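Local coordinates for protein IroE-like serine hydrolase (Shewanella oneidensis, PDB 3GFF) that probably hydrolyses ester bonds, as a serine hydrolase of the esterase D family with an alpha/beta-hydrolase fold, at residues Leu155-Asp169 and Arg186-Ala200. Residues are numbered along the deposited sequence; the frame is centred on the assembly and turned at random.
Sequences LRTDRPLFSAYLALD and RVVKGDFKQKQLFMA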
loop_
_atom_site.group_PDB
_atom_site.type_symbol
_atom_site.label_atom_id
_atom_site.label_comp_id
_atom_site.label_asym_id
_atom_site.label_seq_id
_atom_site.Cartn_x
_atom_site.Cartn_y
_atom_site.Cartn_z
ATOM N N LEU A 155 5.354 -14.807 20.726
ATOM C CA LEU A 155 6.796 -14.772 20.931
ATOM C C LEU A 155 7.079 -15.036 22.406
ATOM O O LEU A 155 7.793 -15.973 22.738
ATOM C CB LEU A 155 7.414 -13.439 20.437
ATOM C CG LEU A 155 8.952 -13.236 20.358
ATOM C CD1 LEU A 155 9.613 -14.063 19.262
ATOM C CD2 LEU A 155 9.311 -11.715 20.134
ATOM N N ARG A 156 6.435 -14.287 23.297
ATOM C CA ARG A 156 6.688 -14.439 24.730
ATOM C C ARG A 156 6.552 -15.872 25.256
ATOM O O ARG A 156 7.345 -16.300 26.121
ATOM C CB ARG A 156 5.784 -13.523 25.585
ATOM C CG ARG A 156 6.318 -13.360 27.025
ATOM C CD ARG A 156 5.312 -12.671 27.965
ATOM N NE ARG A 156 4.225 -13.582 28.295
ATOM C CZ ARG A 156 4.231 -14.462 29.296
ATOM N NH1 ARG A 156 5.255 -14.549 30.137
ATOM N NH2 ARG A 156 3.177 -15.247 29.483
ATOM N N THR A 157 5.558 -16.604 24.752
ATOM C CA THR A 157 5.278 -17.969 25.216
ATOM C C THR A 157 5.802 -19.103 24.299
ATOM O O THR A 157 5.330 -20.240 24.357
ATOM C CB THR A 157 3.768 -18.109 25.458
ATOM O OG1 THR A 157 3.059 -17.884 24.233
ATOM C CG2 THR A 157 3.328 -17.070 26.466
ATOM N N ASP A 158 6.775 -18.766 23.458
ATOM C CA ASP A 158 7.490 -19.696 22.581
ATOM C C ASP A 158 6.619 -20.588 21.695
ATOM O O ASP A 158 6.967 -21.726 21.453
ATOM C CB ASP A 158 8.455 -20.506 23.440
ATOM C CG ASP A 158 9.367 -19.600 24.266
ATOM O OD1 ASP A 158 9.300 -18.384 24.042
ATOM O OD2 ASP A 158 10.130 -20.085 25.119
ATOM N N ARG A 159 5.526 -20.040 21.162
ATOM C CA ARG A 159 4.616 -20.851 20.345
ATOM C C ARG A 159 5.400 -21.334 19.142
ATOM O O ARG A 159 5.988 -20.516 18.437
ATOM C CB ARG A 159 3.374 -20.066 19.883
ATOM C CG ARG A 159 2.570 -19.460 21.012
ATOM C CD ARG A 159 2.346 -20.465 22.151
ATOM N NE ARG A 159 1.292 -20.022 23.056
ATOM C CZ ARG A 159 0.002 -20.377 22.967
ATOM N NH1 ARG A 159 -0.432 -21.182 22.009
ATOM N NH2 ARG A 159 -0.867 -19.934 23.867
ATOM N N PRO A 160 5.439 -22.665 18.931
ATOM C CA PRO A 160 6.236 -23.263 17.846
ATOM C C PRO A 160 5.760 -23.091 16.397
ATOM O O PRO A 160 6.566 -23.233 15.491
ATOM C CB PRO A 160 6.324 -24.745 18.267
ATOM C CG PRO A 160 5.137 -24.981 19.088
ATOM C CD PRO A 160 4.812 -23.697 19.787
ATOM N N LEU A 161 4.483 -22.773 16.195
ATOM C CA LEU A 161 3.888 -22.617 14.878
ATOM C C LEU A 161 4.517 -21.504 14.013
ATOM O O LEU A 161 4.725 -21.696 12.800
ATOM C CB LEU A 161 2.397 -22.274 15.025
ATOM C CG LEU A 161 1.578 -22.024 13.752
ATOM C CD1 LEU A 161 1.534 -23.309 12.876
ATOM C CD2 LEU A 161 0.147 -21.533 14.030
ATOM N N PHE A 162 4.772 -20.346 14.635
ATOM C CA PHE A 162 5.209 -19.165 13.896
ATOM C C PHE A 162 6.722 -18.929 13.980
ATOM O O PHE A 162 7.283 -19.047 15.042
ATOM C CB PHE A 162 4.525 -17.882 14.427
ATOM C CG PHE A 162 3.030 -17.896 14.388
ATOM C CD1 PHE A 162 2.354 -17.771 13.197
ATOM C CD2 PHE A 162 2.287 -17.978 15.560
ATOM C CE1 PHE A 162 0.945 -17.753 13.160
ATOM C CE2 PHE A 162 0.875 -17.964 15.528
ATOM C CZ PHE A 162 0.222 -17.852 14.324
ATOM N N SER A 163 7.357 -18.582 12.857
ATOM C CA SER A 163 8.800 -18.228 12.849
ATOM C C SER A 163 9.027 -16.718 12.771
ATOM O O SER A 163 10.116 -16.225 13.099
ATOM C CB SER A 163 9.541 -18.905 11.693
ATOM O OG SER A 163 8.871 -18.682 10.463
ATOM N N ALA A 164 8.006 -15.996 12.348
ATOM C CA ALA A 164 8.122 -14.546 12.110
ATOM C C ALA A 164 6.886 -13.836 12.550
ATOM O O ALA A 164 5.751 -14.311 12.320
ATOM C CB ALA A 164 8.360 -14.238 10.578
ATOM N N TYR A 165 7.101 -12.649 13.093
ATOM C CA TYR A 165 6.023 -11.803 13.571
ATOM C C TYR A 165 6.183 -10.361 13.090
ATOM O O TYR A 165 7.287 -9.794 13.068
ATOM C CB TYR A 165 6.013 -11.787 15.105
ATOM C CG TYR A 165 5.853 -13.143 15.775
ATOM C CD1 TYR A 165 4.597 -13.660 16.001
ATOM C CD2 TYR A 165 6.944 -13.882 16.200
ATOM C CE1 TYR A 165 4.423 -14.886 16.600
ATOM C CE2 TYR A 165 6.772 -15.118 16.846
ATOM C CZ TYR A 165 5.495 -15.601 17.030
ATOM O OH TYR A 165 5.212 -16.801 17.634
ATOM N N LEU A 166 5.046 -9.787 12.740
ATOM C CA LEU A 166 4.916 -8.409 12.364
ATOM C C LEU A 166 4.022 -7.807 13.412
ATOM O O LEU A 166 2.839 -8.173 13.489
ATOM C CB LEU A 166 4.327 -8.213 10.956
ATOM C CG LEU A 166 5.393 -8.097 9.858
ATOM C CD1 LEU A 166 6.073 -9.423 9.617
ATOM C CD2 LEU A 166 4.799 -7.503 8.564
ATOM N N ALA A 167 4.590 -6.906 14.224
ATOM C CA ALA A 167 3.849 -6.212 15.302
ATOM C C ALA A 167 3.723 -4.738 14.898
ATOM O O ALA A 167 4.679 -4.001 14.948
ATOM C CB ALA A 167 4.564 -6.372 16.629
ATOM N N LEU A 168 2.540 -4.355 14.443
ATOM C CA LEU A 168 2.283 -3.030 13.871
ATOM C C LEU A 168 1.568 -2.103 14.878
ATOM O O LEU A 168 0.373 -2.194 15.120
ATOM C CB LEU A 168 1.485 -3.180 12.568
ATOM C CG LEU A 168 2.038 -4.233 11.568
ATOM C CD1 LEU A 168 1.143 -4.399 10.296
ATOM C CD2 LEU A 168 3.498 -3.910 11.235
ATOM N N ASP A 169 2.362 -1.227 15.450
ATOM C CA ASP A 169 1.959 -0.249 16.460
ATOM C C ASP A 169 1.266 -0.928 17.608
ATOM O O ASP A 169 0.162 -0.593 17.979
ATOM C CB ASP A 169 1.114 0.850 15.863
ATOM C CG ASP A 169 1.409 2.189 16.488
ATOM O OD1 ASP A 169 2.596 2.429 16.799
ATOM O OD2 ASP A 169 0.478 2.995 16.642
ATOM N N ARG A 186 11.071 -11.704 29.212
ATOM C CA ARG A 186 11.307 -12.692 28.168
ATOM C C ARG A 186 12.517 -12.335 27.301
ATOM O O ARG A 186 13.293 -13.216 26.949
ATOM C CB ARG A 186 10.070 -12.861 27.297
ATOM C CG ARG A 186 10.239 -13.897 26.195
ATOM C CD ARG A 186 10.399 -15.271 26.719
ATOM N NE ARG A 186 10.782 -16.252 25.689
ATOM C CZ ARG A 186 12.037 -16.554 25.359
ATOM N NH1 ARG A 186 13.029 -15.924 25.956
ATOM N NH2 ARG A 186 12.311 -17.491 24.437
ATOM N N VAL A 187 12.636 -11.054 26.947
ATOM C CA VAL A 187 13.763 -10.488 26.156
ATOM C C VAL A 187 15.125 -10.746 26.847
ATOM O O VAL A 187 16.030 -11.346 26.254
ATOM C CB VAL A 187 13.509 -8.961 25.903
ATOM C CG1 VAL A 187 14.763 -8.214 25.467
ATOM C CG2 VAL A 187 12.401 -8.775 24.909
ATOM N N VAL A 188 15.249 -10.336 28.107
ATOM C CA VAL A 188 16.462 -10.605 28.917
ATOM C C VAL A 188 16.837 -12.102 28.964
ATOM O O VAL A 188 18.017 -12.468 28.865
ATOM C CB VAL A 188 16.294 -10.112 30.373
ATOM C CG1 VAL A 188 17.407 -10.693 31.312
ATOM C CG2 VAL A 188 16.276 -8.590 30.417
ATOM N N LYS A 189 15.821 -12.947 29.127
ATOM C CA LYS A 189 15.983 -14.400 29.137
ATOM C C LYS A 189 16.433 -14.865 27.738
ATOM O O LYS A 189 17.135 -15.829 27.611
ATOM C CB LYS A 189 14.662 -15.047 29.573
ATOM C CG LYS A 189 14.595 -16.556 29.486
ATOM C CD LYS A 189 13.285 -17.038 30.117
ATOM C CE LYS A 189 13.276 -18.549 30.345
ATOM N NZ LYS A 189 12.476 -18.891 31.587
ATOM N N GLY A 190 15.992 -14.171 26.695
ATOM C CA GLY A 190 16.454 -14.410 25.330
ATOM C C GLY A 190 16.505 -15.835 24.833
ATOM O O GLY A 190 15.581 -16.602 25.063
ATOM N N ASP A 191 17.603 -16.179 24.158
ATOM C CA ASP A 191 17.786 -17.492 23.526
ATOM C C ASP A 191 16.566 -17.922 22.755
ATOM O O ASP A 191 16.041 -19.009 22.941
ATOM C CB ASP A 191 18.220 -18.566 24.548
ATOM C CG ASP A 191 19.576 -18.297 25.118
ATOM O OD1 ASP A 191 20.350 -17.607 24.432
ATOM O OD2 ASP A 191 19.878 -18.766 26.244
ATOM N N PHE A 192 16.107 -17.067 21.849
ATOM C CA PHE A 192 14.959 -17.435 21.014
ATOM C C PHE A 192 15.347 -18.522 20.021
ATOM O O PHE A 192 16.501 -18.629 19.622
ATOM C CB PHE A 192 14.424 -16.208 20.284
ATOM C CG PHE A 192 13.805 -15.223 21.197
ATOM C CD1 PHE A 192 12.484 -15.364 21.575
ATOM C CD2 PHE A 192 14.536 -14.181 21.704
ATOM C CE1 PHE A 192 11.882 -14.450 22.418
ATOM C CE2 PHE A 192 13.959 -13.263 22.566
ATOM C CZ PHE A 192 12.617 -13.399 22.915
ATOM N N LYS A 193 14.372 -19.330 19.618
ATOM C CA LYS A 193 14.662 -20.430 18.717
ATOM C C LYS A 193 14.485 -20.023 17.245
ATOM O O LYS A 193 13.547 -20.435 16.559
ATOM C CB LYS A 193 13.862 -21.676 19.130
ATOM C CG LYS A 193 14.351 -22.267 20.478
ATOM C CD LYS A 193 13.870 -23.670 20.637
ATOM C CE LYS A 193 14.417 -24.391 21.858
ATOM N NZ LYS A 193 13.874 -23.887 23.095
ATOM N N GLN A 194 15.441 -19.210 16.789
ATOM C CA GLN A 194 15.505 -18.664 15.419
ATOM C C GLN A 194 14.195 -17.998 15.042
ATOM O O GLN A 194 13.451 -18.439 14.143
ATOM C CB GLN A 194 15.895 -19.742 14.399
ATOM C CG GLN A 194 17.247 -20.376 14.616
ATOM C CD GLN A 194 18.368 -19.362 14.846
ATOM O OE1 GLN A 194 18.918 -19.288 15.950
ATOM N NE2 GLN A 194 18.709 -18.590 13.826
ATOM N N LYS A 195 13.914 -16.932 15.778
ATOM C CA LYS A 195 12.715 -16.167 15.588
ATOM C C LYS A 195 13.043 -14.852 14.913
ATOM O O LYS A 195 14.213 -14.463 14.808
ATOM C CB LYS A 195 12.034 -15.945 16.935
ATOM C CG LYS A 195 11.722 -17.243 17.691
ATOM C CD LYS A 195 10.630 -18.035 17.000
ATOM C CE LYS A 195 10.299 -19.302 17.721
ATOM N NZ LYS A 195 9.121 -19.965 17.121
ATOM N N GLN A 196 11.992 -14.229 14.394
ATOM C CA GLN A 196 12.026 -12.916 13.734
ATOM C C GLN A 196 10.867 -12.043 14.199
ATOM O O GLN A 196 9.756 -12.509 14.332
ATOM C CB GLN A 196 12.034 -13.047 12.205
ATOM C CG GLN A 196 13.440 -13.476 11.653
ATOM C CD GLN A 196 13.433 -13.756 10.148
ATOM O OE1 GLN A 196 13.151 -14.862 9.726
ATOM N NE2 GLN A 196 13.811 -12.781 9.355
ATOM N N LEU A 197 11.175 -10.780 14.469
ATOM C CA LEU A 197 10.219 -9.784 14.909
ATOM C C LEU A 197 10.498 -8.478 14.157
ATOM O O LEU A 197 11.648 -8.036 14.054
ATOM C CB LEU A 197 10.333 -9.512 16.419
ATOM C CG LEU A 197 9.476 -8.328 16.922
ATOM C CD1 LEU A 197 7.959 -8.612 16.845
ATOM C CD2 LEU A 197 9.881 -7.962 18.328
ATOM N N PHE A 198 9.446 -7.898 13.603
ATOM C CA PHE A 198 9.505 -6.565 12.981
ATOM C C PHE A 198 8.509 -5.732 13.726
ATOM O O PHE A 198 7.356 -6.157 13.904
ATOM C CB PHE A 198 9.146 -6.612 11.485
ATOM C CG PHE A 198 8.944 -5.242 10.852
ATOM C CD1 PHE A 198 10.015 -4.532 10.338
ATOM C CD2 PHE A 198 7.671 -4.697 10.757
ATOM C CE1 PHE A 198 9.843 -3.292 9.752
ATOM C CE2 PHE A 198 7.481 -3.468 10.172
ATOM C CZ PHE A 198 8.580 -2.753 9.675
HETATM N N MSE A 199 8.922 -4.560 14.197
HETATM C CA MSE A 199 7.990 -3.608 14.819
HETATM C C MSE A 199 7.816 -2.348 13.966
HETATM O O MSE A 199 8.807 -1.725 13.541
HETATM C CB MSE A 199 8.477 -3.170 16.213
HETATM C CG MSE A 199 8.423 -4.245 17.255
HETATM SE SE MSE A 199 9.211 -3.691 18.921
HETATM C CE MSE A 199 8.051 -2.148 19.319
ATOM N N ALA A 200 6.563 -1.958 13.725
ATOM C CA ALA A 200 6.263 -0.680 13.060
ATOM C C ALA A 200 5.852 0.194 14.223
ATOM O O ALA A 200 5.102 -0.267 15.092
ATOM C CB ALA A 200 5.095 -0.792 12.042
HETATM O O HOH W 1 9.068 -22.026 19.373
HETATM O O HOH W 2 7.226 -18.090 18.652
HETATM O O HOH W 3 12.642 -16.806 11.898
#
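Tyr165 and Ala167 on strand 164-168 alternate with Gln196, Phe198 and Ala200 on strand 195-200 in a parallel backbone pairing, the axes 4.7 Å apart and 14° from parallel. Ala167 N to Phe198 O is almost straight. The run opens with a weak bond from Gln196 N to Ser163 O and closes with Asp169 N on Ala200 O.

Polar side chains tie the loop after helix 146-156 to the end of helix 178-189 and to the start of strand 195-200. Arg186 grips Asp158 side-on, NE and NH2 both reaching OD1 (3.1 Å from NE), which lies in the guanidinium plane although the carboxylate is turned 65° from it. Arg186 NH1 donates to Gly190 O (2.8 Å), on a lone pair in the carbonyl plane, and Phe192 CE1 sits over the centre of one guanidinium face, so the group's rotation is fixed. Lys195, bent at chi2 (-69°), brings NZ back to Phe162 O at 2.9 Å; two waters link the same ammonium to Asp158 O and to Arg159 O, the latter water also meeting Tyr165 OH.

Apolar contacts fill both sheet faces. The Leu155 and Phe192 side chains cross at about a right angle, CG to CE1 3.8 Å, while Leu155 CD1 lies against Lys195 CB. Leu197 CD1 touches both Tyr165 CB and Ala167 CB. On the other face, Leu168 CD2 touches Ala200 CB at 3.6 Å and approaches the Phe198 ring at its edge.

The strands and intervening helix 178-189 form a beta-alpha-beta unit of the alpha/beta-hydrolase sheet. Helices 146-156 and 215-230 cover the Leu197 face, helix 250-263 the Ala164 face; strand 138-144 flanks strand 164-168, at whose end Asp169 bonds His247, consistent with a triad completed by Ser145.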